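Local coordinates for GTPase-activating protein BEM3 (Saccharomyces cerevisiae S288C, PDB 6FSF) that is, as a whole protein, a GTPase-activating protein for CDC42 and, less efficiently, RHO1, here represented by its tandem PX-PH domains, and binds phosphatidylinositol 3-phosphate, at residues I165-D169 / V170-F174. Sequence-based numbering, arbitrary orientation.
Sequences ILRDD and VLQLF
Ile165 O is met by three groups of the returning strand: Gln172 N donates a hydrogen bond to it at 2.7 Å, Leu171 CA makes a CA-H...O contact at 3.5 Å, and Leu171 CD1 rests 3.4 Å from it. Ile165 N returns a bond to Gln172 O in the plane of that carbonyl, also at 2.7 Å, which completes a hydrogen-bonded antiparallel pair. Two residues on, Arg167 and Val170 form a second such pair. Its Val170 N to Arg167 O bond is the more bent one, the donor standing above the carbonyl plane, as the chain reverses there.

Between these rungs lies the non-hydrogen-bonded pair Leu166 and Leu171, whose CA atoms are 4.5 Å apart. Leu166 reaches across with its CD1, 3.4 Å from Val170 O, mirroring the reach of Leu171. Both leucines are buried and pack on Leu185, Leu166 also on Ala239 and Leu171 on Trp236 of helix 230-240. On the other face, Phe174 has CG beside its backbone N (chi1 -56°), which swings the ring back along the strand until CE2 lies 3.8 Å from Ile165 CG1. The extended Arg167 chain passes Gln172, whose NE2 sits at the guanidinium edge and 3.8 Å from Arg167 CD, a contact without a hydrogen bond.

Asp168 (phi 55°, psi -105°) fits the first corner of a type II' turn, but Asp169 departs from the ideal second corner, so the turn is only type II'-like. A 2:2 beta hairpin results, joining strands 160-167 and 170-174 in the antiparallel sheet of the PH domain, whose C-terminal helix covers the leucine face.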
# COMPACT_ATOMS: atom_id res chain seq x y z
N ILE A 165 16.18 3.34 0.87
CA ILE A 165 16.91 2.89 2.05
C ILE A 165 17.78 4.05 2.53
O ILE A 165 18.61 4.56 1.78
CB ILE A 165 17.78 1.66 1.76
CG1 ILE A 165 16.91 0.45 1.41
CG2 ILE A 165 18.65 1.33 2.97
CD1 ILE A 165 16.25 -0.20 2.62
N LEU A 166 17.58 4.45 3.78
CA LEU A 166 18.44 5.45 4.41
C LEU A 166 19.61 4.74 5.06
O LEU A 166 19.44 3.97 6.01
CB LEU A 166 17.66 6.28 5.43
CG LEU A 166 18.38 7.53 5.96
CD1 LEU A 166 19.01 8.31 4.81
CD2 LEU A 166 17.45 8.42 6.77
N ARG A 167 20.81 4.99 4.54
CA ARG A 167 22.04 4.38 5.04
C ARG A 167 22.91 5.47 5.64
O ARG A 167 23.38 6.36 4.92
CB ARG A 167 22.79 3.64 3.94
CG ARG A 167 24.09 3.02 4.41
CD ARG A 167 24.84 2.34 3.27
NE ARG A 167 26.02 1.62 3.77
CZ ARG A 167 26.86 0.94 2.99
NH1 ARG A 167 27.91 0.33 3.53
NH2 ARG A 167 26.65 0.88 1.68
N ASP A 168 23.15 5.39 6.95
CA ASP A 168 23.86 6.42 7.69
C ASP A 168 23.19 7.77 7.46
O ASP A 168 22.12 8.04 8.02
CB ASP A 168 25.34 6.44 7.30
CG ASP A 168 26.04 5.13 7.59
OD1 ASP A 168 26.43 4.90 8.75
OD2 ASP A 168 26.19 4.31 6.65
N ASP A 169 23.80 8.63 6.65
CA ASP A 169 23.23 9.89 6.20
C ASP A 169 23.20 9.96 4.68
O ASP A 169 23.43 11.00 4.08
CB ASP A 169 24.01 11.08 6.77
CG ASP A 169 23.42 11.61 8.06
OD1 ASP A 169 22.65 10.88 8.73
OD2 ASP A 169 23.72 12.77 8.41
N VAL A 170 22.92 8.82 4.05
CA VAL A 170 22.89 8.69 2.60
C VAL A 170 21.63 7.91 2.22
O VAL A 170 21.35 6.86 2.81
CB VAL A 170 24.16 8.00 2.06
CG1 VAL A 170 23.99 7.62 0.60
CG2 VAL A 170 25.37 8.91 2.24
N LEU A 171 20.88 8.43 1.25
CA LEU A 171 19.66 7.78 0.78
C LEU A 171 19.96 6.98 -0.48
O LEU A 171 20.66 7.47 -1.38
CB LEU A 171 18.58 8.82 0.51
CG LEU A 171 17.28 8.33 -0.14
CD1 LEU A 171 16.68 7.19 0.68
CD2 LEU A 171 16.29 9.46 -0.30
N GLN A 172 19.44 5.76 -0.53
CA GLN A 172 19.62 4.89 -1.69
C GLN A 172 18.25 4.51 -2.24
O GLN A 172 17.36 4.13 -1.48
CB GLN A 172 20.41 3.63 -1.32
CG GLN A 172 21.78 3.90 -0.73
CD GLN A 172 22.78 2.79 -1.00
OE1 GLN A 172 22.48 1.84 -1.73
NE2 GLN A 172 23.97 2.91 -0.43
N LEU A 173 18.09 4.62 -3.55
CA LEU A 173 16.85 4.27 -4.23
C LEU A 173 17.09 3.12 -5.20
O LEU A 173 18.07 3.12 -5.95
CB LEU A 173 16.26 5.47 -4.98
CG LEU A 173 16.02 6.73 -4.13
CD1 LEU A 173 15.35 7.82 -4.95
CD2 LEU A 173 15.20 6.41 -2.90
N PHE A 174 16.19 2.14 -5.18
CA PHE A 174 16.30 0.94 -6.00
C PHE A 174 15.08 0.80 -6.90
O PHE A 174 13.96 1.08 -6.48
CB PHE A 174 16.44 -0.32 -5.13
CG PHE A 174 17.59 -0.27 -4.17
CD1 PHE A 174 18.80 -0.87 -4.48
CD2 PHE A 174 17.47 0.37 -2.94
CE1 PHE A 174 19.86 -0.83 -3.60
CE2 PHE A 174 18.53 0.42 -2.06
CZ PHE A 174 19.73 -0.18 -2.38